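PDB 4ZI5: P91 from Metagenome, which hydrolyses phosphotriesters as a promiscuous activity of an alpha/beta hydrolase resembling dienelactone hydrolases. Local coordinates for residues E36-S39 / G40-G44; G53-D56 / H57-E60; A110-A113 / L114-Q117; A228-A231 / T232-A235. One frame throughout, in Å; residues are numbered along the deposited sequence.

Four local contacts illustrate how an alpha/beta hydrolase begins and ends its strands and helices. Contact 1 leads the chain into strand 42-48, and contact 2 follows that strand by opening helix 56-67; their centres lie 22 Å apart. Contact 3, at the end of helix 100-115, touches contact 1, where Leu-114 CD2 packs 3.6 Å from Gly-44 C. Contact 4 begins helix 231-248 about 30 Å from contact 3, centre to centre, on the opposite side of the chain's centre. Contacts 2 and 4 approach to about 5 Å between nearest atoms, and both are side-chain N-caps. In contact 2 the side chain of His-57 lies near, without touching, the probable nucleophile elbow of Gly-129, Cys-131 and Gly-133.

Contact 1: E36-S39 / G40-G44; sequences EGKS and GPRPG
Arg-42 folds its guanidinium back into the turn that precedes it and meets Lys-38 there in two ways. Arg-42 NH2 makes a weak hydrogen bond to Lys-38 O at 2.9 Å, bent to 129° at the hydrogen. Over one face of the guanidinium lies Lys-38 CG, 4.0 Å from Arg-42 NH1 and displaced toward the rim of the group. The two chains slide past each other in opposite directions, Lys-38 extended and Arg-42 bent at chi2 and chi3. With chi3 at 69°, Arg-42 turns back far enough for NE and NH2 to grip Gly-40 O side-on, at 3.2 Å and 2.9 Å. The oxygen takes two donors from one side chain and lies somewhat out of the guanidinium plane. NH1 is held by Asp-35 O, so backbone oxygens of Asp-35, Lys-38 (weakly) and Gly-40 together limit its rotation. Lys-38 NZ runs on past Arg-42 CB, 3.9 Å away, to a hydrogen bond with Gly-69 O. Gly-40 has a positive phi of 94°, where a side chain would be jammed against Ser-39 O. The arrangement belongs to a loop between two strands of the alpha/beta-hydrolase sheet, 26-34 and 42-48, which both pair with strand 71-74; an arginine side chain bonds its backbone carbonyls.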
ATOM      1  N   GLU A  36      -2.836 -30.553   0.398  1.00 21.80           N
ATOM      2  CA  GLU A  36      -2.475 -31.921  -0.053  1.00 24.02           C
ATOM      3  C   GLU A  36      -2.730 -32.134  -1.540  1.00 25.99           C
ATOM      4  O   GLU A  36      -2.115 -33.010  -2.152  1.00 25.51           O
ATOM      5  CB  GLU A  36      -3.257 -33.002   0.706  1.00 24.66           C
ATOM      6  CG  GLU A  36      -2.993 -33.054   2.194  1.00 26.38           C
ATOM      7  CD  GLU A  36      -3.671 -34.243   2.882  1.00 29.39           C
ATOM      8  OE1 GLU A  36      -4.762 -34.085   3.452  1.00 31.49           O
ATOM      9  OE2 GLU A  36      -3.094 -35.343   2.865  1.00 35.46           O
ATOM     10  N   GLY A  37      -3.626 -31.335  -2.120  1.00 26.52           N
ATOM     11  CA  GLY A  37      -3.885 -31.358  -3.563  1.00 29.12           C
ATOM     12  C   GLY A  37      -2.729 -30.880  -4.423  1.00 31.61           C
ATOM     13  O   GLY A  37      -2.670 -31.202  -5.608  1.00 35.07           O
ATOM     14  N   LYS A  38      -1.815 -30.106  -3.838  1.00 31.21           N
ATOM     15  CA  LYS A  38      -0.619 -29.642  -4.512  1.00 31.94           C
ATOM     16  C   LYS A  38       0.572 -30.515  -4.130  1.00 31.59           C
ATOM     17  O   LYS A  38       0.820 -30.777  -2.956  1.00 29.41           O
ATOM     18  CB  LYS A  38      -0.361 -28.189  -4.116  1.00 32.86           C
ATOM     19  CG  LYS A  38       0.821 -27.528  -4.798  1.00 34.79           C
ATOM     20  CD  LYS A  38       0.747 -26.022  -4.575  1.00 35.01           C
ATOM     21  CE  LYS A  38       1.932 -25.277  -5.160  1.00 35.85           C
ATOM     22  NZ  LYS A  38       1.991 -23.884  -4.633  1.00 35.07           N
ATOM     23  N   SER A  39       1.343 -30.934  -5.120  1.00 31.60           N
ATOM     24  CA  SER A  39       2.476 -31.812  -4.880  1.00 33.19           C
ATOM     25  C   SER A  39       3.799 -31.047  -4.978  1.00 31.24           C
ATOM     26  O   SER A  39       3.937 -30.149  -5.797  1.00 31.18           O
ATOM     27  CB  SER A  39       2.427 -32.964  -5.880  1.00 36.18           C
ATOM     28  OG  SER A  39       3.089 -34.087  -5.347  1.00 42.75           O
ATOM     29  N   GLY A  40       4.759 -31.390  -4.133  1.00 28.48           N
ATOM     30  CA  GLY A  40       6.125 -30.887  -4.262  1.00 29.64           C
ATOM     31  C   GLY A  40       6.427 -29.632  -3.448  1.00 29.44           C
ATOM     32  O   GLY A  40       5.522 -29.058  -2.814  1.00 28.85           O
ATOM     33  N   PRO A  41       7.698 -29.193  -3.462  1.00 28.22           N
ATOM     34  CA  PRO A  41       8.098 -28.074  -2.624  1.00 27.18           C
ATOM     35  C   PRO A  41       7.409 -26.791  -3.057  1.00 24.55           C
ATOM     36  O   PRO A  41       7.023 -26.655  -4.222  1.00 23.85           O
ATOM     37  CB  PRO A  41       9.618 -27.992  -2.827  1.00 29.65           C
ATOM     38  CG  PRO A  41      10.012 -29.322  -3.392  1.00 29.97           C
ATOM     39  CD  PRO A  41       8.842 -29.698  -4.247  1.00 30.09           C
ATOM     40  N   ARG A  42       7.169 -25.901  -2.105  1.00 20.94           N
ATOM     41  CA  ARG A  42       6.463 -24.648  -2.393  1.00 19.07           C
ATOM     42  C   ARG A  42       6.935 -23.599  -1.424  1.00 17.53           C
ATOM     43  O   ARG A  42       7.507 -23.939  -0.384  1.00 17.04           O
ATOM     44  CB  ARG A  42       4.946 -24.844  -2.286  1.00 19.04           C
ATOM     45  CG  ARG A  42       4.448 -25.054  -0.864  1.00 18.84           C
ATOM     46  CD  ARG A  42       3.212 -25.932  -0.776  1.00 18.43           C
ATOM     47  NE  ARG A  42       3.505 -27.326  -1.111  1.00 19.89           N
ATOM     48  CZ  ARG A  42       2.614 -28.324  -1.135  1.00 20.23           C
ATOM     49  NH1 ARG A  42       1.348 -28.104  -0.847  1.00 19.91           N
ATOM     50  NH2 ARG A  42       3.023 -29.550  -1.447  1.00 21.26           N
ATOM     51  N   PRO A  43       6.696 -22.314  -1.729  1.00 16.56           N
ATOM     52  CA  PRO A  43       7.144 -21.339  -0.752  1.00 15.17           C
ATOM     53  C   PRO A  43       6.500 -21.514   0.632  1.00 14.66           C
ATOM     54  O   PRO A  43       5.319 -21.859   0.736  1.00 13.94           O
ATOM     55  CB  PRO A  43       6.761 -19.999  -1.373  1.00 15.84           C
ATOM     56  CG  PRO A  43       6.649 -20.275  -2.837  1.00 17.50           C
ATOM     57  CD  PRO A  43       6.129 -21.682  -2.939  1.00 17.36           C
ATOM     58  N   GLY A  44       7.311 -21.264   1.664  1.00 14.19           N
ATOM     59  CA  GLY A  44       6.917 -21.399   3.069  1.00 13.40           C
ATOM     60  C   GLY A  44       6.756 -20.048   3.757  1.00 13.00           C
ATOM     61  O   GLY A  44       7.510 -19.103   3.478  1.00 12.43           O
TER

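Contact 2: G53-D56 / H57-E60; sequences GLND and HAKE
Asn-55 caps the helix that starts beside it, and its OD1 accepts from Ala-58 N at 3.1 Å with an angle of 155° at the hydrogen. The donor nitrogen is tilted from the plane of the side-chain carbonyl. A chi1 of 60°, which sets CG between the backbone N and the carbonyl carbon, folds the amide back over the first turn. Two backbone bonds open the helix: Lys-59 N to Asn-55 O and Glu-60 N to Asp-56 O.

Water extends the polar contacts on two sides. One molecule donates to Asn-55 OD1 at 2.8 Å, giving that oxygen a second partner, and is weakly bonded to His-57 ND1. Another donates to Asp-56 OD1 and accepts from Lys-59 NZ at 2.7 Å, bridging charges whose atoms, OD1 and NZ, stand 4.7 Å apart.

The apolar part belongs to Leu-54 and Lys-59, whose side chains cross at about a right angle. Leu-54 CG meets Lys-59 CE at 3.9 Å, while CD1 reaches Lys-59 CG at 4.0 Å. Ala-58 CB is a looser neighbour of the same leucine.

The cap lies in the connection from strand 42-48 to helix 56-67. There Ala-58 rests on Pro-49, and the ring of His-57 packs edge-to-face with Phe-130 at the end of strand 125-130.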
ATOM      1  N   GLY A  53      -0.866 -15.418  21.951  1.00 19.90           N
ATOM      2  CA  GLY A  53      -0.287 -16.720  21.634  1.00 18.76           C
ATOM      3  C   GLY A  53      -0.937 -17.376  20.430  1.00 16.82           C
ATOM      4  O   GLY A  53      -1.751 -16.773  19.709  1.00 16.84           O
ATOM      5  N   LEU A  54      -0.557 -18.623  20.215  1.00 16.79           N
ATOM      6  CA  LEU A  54      -1.062 -19.403  19.096  1.00 17.15           C
ATOM      7  C   LEU A  54      -2.560 -19.642  19.241  1.00 17.93           C
ATOM      8  O   LEU A  54      -2.982 -20.452  20.054  1.00 19.79           O
ATOM      9  CB  LEU A  54      -0.305 -20.710  18.980  1.00 16.70           C
ATOM     10  CG  LEU A  54      -0.699 -21.647  17.832  1.00 17.34           C
ATOM     11  CD1 LEU A  54      -0.786 -20.945  16.487  1.00 17.71           C
ATOM     12  CD2 LEU A  54       0.313 -22.767  17.780  1.00 17.35           C
ATOM     13  N   ASN A  55      -3.353 -18.958  18.425  1.00 17.10           N
ATOM     14  CA  ASN A  55      -4.821 -18.952  18.596  1.00 16.36           C
ATOM     15  C   ASN A  55      -5.549 -19.180  17.278  1.00 15.22           C
ATOM     16  O   ASN A  55      -4.912 -19.351  16.253  1.00 13.88           O
ATOM     17  CB  ASN A  55      -5.243 -17.659  19.292  1.00 17.30           C
ATOM     18  CG  ASN A  55      -4.866 -16.402  18.528  1.00 18.93           C
ATOM     19  OD1 ASN A  55      -4.386 -16.403  17.365  1.00 16.83           O
ATOM     20  ND2 ASN A  55      -5.105 -15.280  19.192  1.00 21.70           N
ATOM     21  N   ASP A  56      -6.881 -19.140  17.292  1.00 14.85           N
ATOM     22  CA  ASP A  56      -7.645 -19.440  16.087  1.00 15.49           C
ATOM     23  C   ASP A  56      -7.376 -18.423  14.978  1.00 15.04           C
ATOM     24  O   ASP A  56      -7.327 -18.794  13.841  1.00 14.33           O
ATOM     25  CB  ASP A  56      -9.145 -19.513  16.364  1.00 16.60           C
ATOM     26  CG  ASP A  56      -9.539 -20.720  17.204  1.00 18.94           C
ATOM     27  OD1 ASP A  56      -8.743 -21.651  17.398  1.00 19.44           O
ATOM     28  OD2 ASP A  56     -10.676 -20.717  17.680  1.00 22.14           O
ATOM     29  N   HIS A  57      -7.188 -17.162  15.344  1.00 14.62           N
ATOM     30  CA  HIS A  57      -6.897 -16.119  14.380  1.00 14.63           C
ATOM     31  C   HIS A  57      -5.628 -16.473  13.570  1.00 13.98           C
ATOM     32  O   HIS A  57      -5.636 -16.441  12.323  1.00 12.67           O
ATOM     33  CB  HIS A  57      -6.720 -14.785  15.105  1.00 15.12           C
ATOM     34  CG  HIS A  57      -6.349 -13.663  14.204  1.00 16.38           C
ATOM     35  ND1 HIS A  57      -5.043 -13.401  13.854  1.00 18.69           N
ATOM     36  CD2 HIS A  57      -7.101 -12.743  13.564  1.00 18.19           C
ATOM     37  CE1 HIS A  57      -5.011 -12.382  13.018  1.00 18.16           C
ATOM     38  NE2 HIS A  57      -6.238 -11.948  12.845  1.00 19.17           N
ATOM     39  N   ALA A  58      -4.573 -16.873  14.274  1.00 13.43           N
ATOM     40  CA  ALA A  58      -3.295 -17.142  13.573  1.00 14.07           C
ATOM     41  C   ALA A  58      -3.414 -18.372  12.701  1.00 14.65           C
ATOM     42  O   ALA A  58      -2.917 -18.409  11.573  1.00 13.76           O
ATOM     43  CB  ALA A  58      -2.167 -17.281  14.565  1.00 14.72           C
ATOM     44  N   LYS A  59      -4.094 -19.391  13.230  1.00 14.61           N
ATOM     45  CA  LYS A  59      -4.296 -20.633  12.490  1.00 14.84           C
ATOM     46  C   LYS A  59      -5.113 -20.417  11.211  1.00 14.46           C
ATOM     47  O   LYS A  59      -4.837 -21.041  10.190  1.00 13.04           O
ATOM     48  CB  LYS A  59      -4.957 -21.694  13.367  1.00 15.06           C
ATOM     49  CG  LYS A  59      -4.108 -22.137  14.549  1.00 15.45           C
ATOM     50  CD  LYS A  59      -4.894 -22.981  15.530  1.00 15.95           C
ATOM     51  CE  LYS A  59      -3.973 -23.449  16.630  1.00 17.20           C
ATOM     52  NZ  LYS A  59      -4.745 -24.140  17.690  1.00 17.78           N
ATOM     53  N   GLU A  60      -6.117 -19.538  11.277  1.00 13.63           N
ATOM     54  CA  GLU A  60      -6.916 -19.205  10.089  1.00 13.08           C
ATOM     55  C   GLU A  60      -6.104 -18.510   9.020  1.00 12.92           C
ATOM     56  O   GLU A  60      -6.305 -18.773   7.827  1.00 12.25           O
ATOM     57  CB  GLU A  60      -8.153 -18.368  10.478  1.00 13.79           C
ATOM     58  CG  GLU A  60      -9.002 -17.842   9.344  1.00 13.75           C
ATOM     59  CD  GLU A  60      -9.581 -18.885   8.414  1.00 15.20           C
ATOM     60  OE1 GLU A  60      -9.644 -20.090   8.722  1.00 14.70           O
ATOM     61  OE2 GLU A  60      -9.979 -18.466   7.312  1.00 15.97           O
TER
HETATM   62  O   HOH W   1      -2.915 -14.204  16.464  1.00 15.27           O
HETATM   63  O   HOH W   2      -6.346 -22.190  18.705  1.00 20.80           O

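Contact 3: A110-A113 / L114-Q117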
ATOM      1  N   ALA A 110      11.037 -21.152  15.065  1.00 13.35           N
ATOM      2  CA  ALA A 110       9.828 -21.320  14.223  1.00 13.41           C
ATOM      3  C   ALA A 110      10.213 -21.395  12.745  1.00 13.42           C
ATOM      4  O   ALA A 110       9.706 -22.245  12.015  1.00 13.67           O
ATOM      5  CB  ALA A 110       8.827 -20.194  14.475  1.00 13.52           C
ATOM      6  N   LEU A 111      11.119 -20.518  12.311  1.00 13.02           N
ATOM      7  CA  LEU A 111      11.594 -20.556  10.934  1.00 13.53           C
ATOM      8  C   LEU A 111      12.290 -21.885  10.597  1.00 13.96           C
ATOM      9  O   LEU A 111      12.019 -22.478   9.546  1.00 14.08           O
ATOM     10  CB  LEU A 111      12.522 -19.381  10.636  1.00 13.55           C
ATOM     11  CG  LEU A 111      13.076 -19.288   9.223  1.00 13.50           C
ATOM     12  CD1 LEU A 111      11.986 -19.320   8.164  1.00 14.02           C
ATOM     13  CD2 LEU A 111      13.919 -18.026   9.128  1.00 14.38           C
ATOM     14  N   ASP A 112      13.121 -22.379  11.516  1.00 14.41           N
ATOM     15  CA  ASP A 112      13.719 -23.719  11.353  1.00 15.02           C
ATOM     16  C   ASP A 112      12.660 -24.845  11.289  1.00 14.68           C
ATOM     17  O   ASP A 112      12.788 -25.753  10.484  1.00 14.45           O
ATOM     18  CB  ASP A 112      14.736 -23.997  12.468  1.00 15.35           C
ATOM     19  CG  ASP A 112      15.968 -23.102  12.374  1.00 17.04           C
ATOM     20  OD1 ASP A 112      16.241 -22.520  11.313  1.00 18.80           O
ATOM     21  OD2 ASP A 112      16.699 -22.990  13.355  1.00 19.46           O
ATOM     22  N   ALA A 113      11.621 -24.770  12.110  1.00 14.38           N
ATOM     23  CA  ALA A 113      10.552 -25.755  12.066  1.00 14.91           C
ATOM     24  C   ALA A 113       9.776 -25.730  10.731  1.00 14.61           C
ATOM     25  O   ALA A 113       9.429 -26.762  10.183  1.00 14.47           O
ATOM     26  CB  ALA A 113       9.593 -25.535  13.219  1.00 15.44           C
ATOM     27  N   LEU A 114       9.518 -24.539  10.212  1.00 14.33           N
ATOM     28  CA  LEU A 114       8.977 -24.402   8.858  1.00 13.99           C
ATOM     29  C   LEU A 114       9.846 -25.093   7.801  1.00 13.40           C
ATOM     30  O   LEU A 114       9.349 -25.908   7.023  1.00 12.66           O
ATOM     31  CB  LEU A 114       8.809 -22.925   8.494  1.00 14.08           C
ATOM     32  CG  LEU A 114       8.331 -22.656   7.068  1.00 14.12           C
ATOM     33  CD1 LEU A 114       6.865 -23.016   6.929  1.00 14.06           C
ATOM     34  CD2 LEU A 114       8.599 -21.196   6.682  1.00 14.48           C
ATOM     35  N   THR A 115      11.122 -24.729   7.779  1.00 13.85           N
ATOM     36  CA  THR A 115      12.054 -25.186   6.744  1.00 15.20           C
ATOM     37  C   THR A 115      12.346 -26.700   6.828  1.00 15.26           C
ATOM     38  O   THR A 115      12.649 -27.325   5.833  1.00 14.46           O
ATOM     39  CB  THR A 115      13.378 -24.365   6.736  1.00 17.22           C
ATOM     40  OG1 THR A 115      14.097 -24.555   7.940  1.00 21.59           O
ATOM     41  CG2 THR A 115      13.098 -22.899   6.587  1.00 16.66           C
ATOM     42  N   ALA A 116      12.174 -27.265   8.014  1.00 14.72           N
ATOM     43  CA  ALA A 116      12.205 -28.704   8.221  1.00 16.08           C
ATOM     44  C   ALA A 116      11.120 -29.499   7.498  1.00 16.25           C
ATOM     45  O   ALA A 116      11.300 -30.699   7.284  1.00 16.65           O
ATOM     46  CB  ALA A 116      12.129 -29.001   9.690  1.00 16.04           C
ATOM     47  N   GLN A 117      10.011 -28.866   7.106  1.00 14.92           N
ATOM     48  CA  GLN A 117       8.912 -29.620   6.531  1.00 14.77           C
ATOM     49  C   GLN A 117       9.209 -29.889   5.072  1.00 14.74           C
ATOM     50  O   GLN A 117       9.597 -28.969   4.360  1.00 13.47           O
ATOM     51  CB  GLN A 117       7.579 -28.902   6.709  1.00 14.91           C
ATOM     52  CG  GLN A 117       7.259 -28.488   8.132  1.00 15.24           C
ATOM     53  CD  GLN A 117       7.447 -29.622   9.122  1.00 15.37           C
ATOM     54  OE1 GLN A 117       6.911 -30.715   8.923  1.00 16.04           O
ATOM     55  NE2 GLN A 117       8.259 -29.393  10.154  1.00 15.83           N
TER
HETATM   56  O   HOH W   3      15.690 -22.470   8.663  1.00 21.55           O
HETATM   57  O   HOH W   4      15.169 -26.616   9.520  1.00 24.22           O
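Gln-117 reaches back one turn and gives a hydrogen from NE2 to Ala-113 O, at 2.9 Å and nearly straight (170°). The acceptor lies in the plane of the amide, and the bend in the side chain, with chi2 at -49°, brings the amide back to the carbonyl of Ala-113. A carbonyl of the last turn is thereby satisfied by a side chain, while Gln-117 N turns instead to Leu-114 O. The other end of the amide, OE1, is bonded to Arg-17.

Backbone bonds from Leu-114 N to Ala-110 O and from Thr-115 N to Leu-111 O carry the helix to this point, followed by Ala-116 N to Asp-112 O at 3.0 Å.

On the outer side two waters join Asp-112 to Thr-115. One donates to Asp-112 OD1 at 2.7 Å and the other to Asp-112 O, and each is also bonded to Thr-115 OG1. The carboxylate oxygen OD1 has a further donor in Gln-108.

Beyond these bonds comes the packing. Leu-111 CD1 touches both Leu-114 CD2 and Thr-115 CG2 at 4.1 Å, approaching each chain obliquely. Thr-115 CG2 also lies 3.2 Å from Leu-111 O, close against the helix backbone.

The buried side of helix 100-115 lies on the sheet: Leu-111 and Leu-114 pack on Val-46 of strand 42-48, Leu-114 and Ala-113 on Leu-73 of strand 71-74, and Ala-113 on Tyr-21 of strand 15-23.

Contact 4: A228-A231 / T232-A235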
ATOM      1  N   ALA A 228      -9.419  -2.493  17.676  1.00 15.55           N
ATOM      2  CA  ALA A 228     -10.692  -2.622  17.012  1.00 14.68           C
ATOM      3  C   ALA A 228     -10.458  -3.220  15.620  1.00 14.40           C
ATOM      4  O   ALA A 228      -9.401  -2.993  15.016  1.00 14.60           O
ATOM      5  CB  ALA A 228     -11.412  -1.279  16.924  1.00 15.00           C
ATOM      6  N   TYR A 229     -11.471  -3.943  15.131  1.00 13.84           N
ATOM      7  CA  TYR A 229     -11.480  -4.551  13.821  1.00 13.47           C
ATOM      8  C   TYR A 229     -11.795  -3.549  12.762  1.00 14.83           C
ATOM      9  O   TYR A 229     -12.660  -2.676  12.975  1.00 15.36           O
ATOM     10  CB  TYR A 229     -12.558  -5.634  13.776  1.00 13.48           C
ATOM     11  CG  TYR A 229     -12.644  -6.411  12.481  1.00 13.05           C
ATOM     12  CD1 TYR A 229     -11.518  -7.004  11.920  1.00 12.74           C
ATOM     13  CD2 TYR A 229     -13.858  -6.533  11.790  1.00 13.07           C
ATOM     14  CE1 TYR A 229     -11.603  -7.725  10.731  1.00 12.79           C
ATOM     15  CE2 TYR A 229     -13.942  -7.258  10.606  1.00 13.33           C
ATOM     16  CZ  TYR A 229     -12.820  -7.844  10.070  1.00 13.05           C
ATOM     17  OH  TYR A 229     -12.920  -8.553   8.879  1.00 14.18           O
ATOM     18  N   ASP A 230     -11.147  -3.673  11.607  1.00 13.37           N
ATOM     19  CA  ASP A 230     -11.572  -2.918  10.432  1.00 14.14           C
ATOM     20  C   ASP A 230     -11.408  -3.804   9.215  1.00 13.25           C
ATOM     21  O   ASP A 230     -10.277  -4.075   8.789  1.00 11.93           O
ATOM     22  CB  ASP A 230     -10.809  -1.594  10.237  1.00 15.22           C
ATOM     23  CG  ASP A 230     -11.410  -0.779   9.133  1.00 17.70           C
ATOM     24  OD1 ASP A 230     -12.581  -0.373   9.277  1.00 22.41           O
ATOM     25  OD2 ASP A 230     -10.789  -0.618   8.077  1.00 18.11           O
ATOM     26  N   ALA A 231     -12.537  -4.274   8.691  1.00 12.37           N
ATOM     27  CA  ALA A 231     -12.567  -5.232   7.583  1.00 12.43           C
ATOM     28  C   ALA A 231     -11.917  -4.666   6.332  1.00 13.22           C
ATOM     29  O   ALA A 231     -11.263  -5.408   5.575  1.00 13.25           O
ATOM     30  CB  ALA A 231     -13.987  -5.633   7.297  1.00 12.77           C
ATOM     31  N   THR A 232     -12.080  -3.370   6.112  1.00 13.28           N
ATOM     32  CA  THR A 232     -11.438  -2.738   4.947  1.00 14.84           C
ATOM     33  C   THR A 232      -9.940  -2.812   5.032  1.00 14.07           C
ATOM     34  O   THR A 232      -9.268  -3.230   4.036  1.00 15.13           O
ATOM     35  CB  THR A 232     -11.899  -1.291   4.726  1.00 16.04           C
ATOM     36  OG1 THR A 232     -13.324  -1.298   4.546  1.00 17.09           O
ATOM     37  CG2 THR A 232     -11.260  -0.692   3.499  1.00 16.32           C
ATOM     38  N   ALA A 233      -9.397  -2.436   6.190  1.00 12.44           N
ATOM     39  CA  ALA A 233      -7.965  -2.565   6.413  1.00 11.67           C
ATOM     40  C   ALA A 233      -7.474  -4.029   6.358  1.00 12.01           C
ATOM     41  O   ALA A 233      -6.386  -4.292   5.839  1.00 11.51           O
ATOM     42  CB  ALA A 233      -7.563  -1.919   7.725  1.00 11.54           C
ATOM     43  N   GLU A 234      -8.268  -4.959   6.919  1.00 11.98           N
ATOM     44  CA  GLU A 234      -7.911  -6.392   6.891  1.00 12.38           C
ATOM     45  C   GLU A 234      -7.740  -6.842   5.434  1.00 11.74           C
ATOM     46  O   GLU A 234      -6.711  -7.409   5.049  1.00 10.49           O
ATOM     47  CB  GLU A 234      -8.960  -7.279   7.589  1.00 13.73           C
ATOM     48  CG  GLU A 234      -8.444  -8.718   7.707  1.00 15.08           C
ATOM     49  CD  GLU A 234      -9.449  -9.796   8.007  1.00 17.14           C
ATOM     50  OE1 GLU A 234     -10.687  -9.572   8.006  1.00 18.86           O
ATOM     51  OE2 GLU A 234      -8.963 -10.939   8.186  1.00 19.91           O
ATOM     52  N   ALA A 235      -8.766  -6.581   4.632  1.00 11.62           N
ATOM     53  CA  ALA A 235      -8.758  -6.962   3.210  1.00 12.47           C
ATOM     54  C   ALA A 235      -7.615  -6.336   2.431  1.00 11.40           C
ATOM     55  O   ALA A 235      -6.882  -7.027   1.706  1.00 12.26           O
ATOM     56  CB  ALA A 235     -10.053  -6.568   2.551  1.00 13.11           C
TER
HETATM   57  O   HOH W   5     -14.329  -1.714   7.273  1.00 26.37           O
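Tyr-229 and Glu-234 meet through a short hydrogen bond, OH to OE1 at 2.6 Å, with the phenol as donor. The carboxylate oxygen lies at the ring's edge, in its plane, and is met nearly along its C-O axis, and the ring and carboxylate planes are turned 71° apart. Glu-234 is extended beyond CG, which lets it span the distance to the phenol. One face of the ring is laid over the backbone, with Ala-231 N 3.7 Å above its centre.

The close-packed part lies at the cap. Asp-230 OD2 accepts from Ala-233 N at 3.0 Å, from above the carboxylate plane, and also touches Ala-233 CB at 3.5 Å. Ala-233 itself is buried against Ala-210 and Phe-214. Backbone bonds from Glu-234 N to Asp-230 O and from Ala-235 N to Ala-231 O complete the first turn.

The solvent side is looser. A water donates to Asp-230 OD1 and accepts from Thr-232 N, each at 3.0 Å, so the second carboxylate oxygen serves the helix start indirectly. Through Thr-232 the helix start also meets the second subunit, whose Glu-247 packs on it.

Chemically, an aspartate at the N-cap of helix 231-248 probably interacts favourably with the helix dipole. Salt bridges from Glu-234 OE2 to Arg-61 and Arg-64 join this helix start to helix 56-67; with the phenol bond they would be expected to favour the ionised carboxylate.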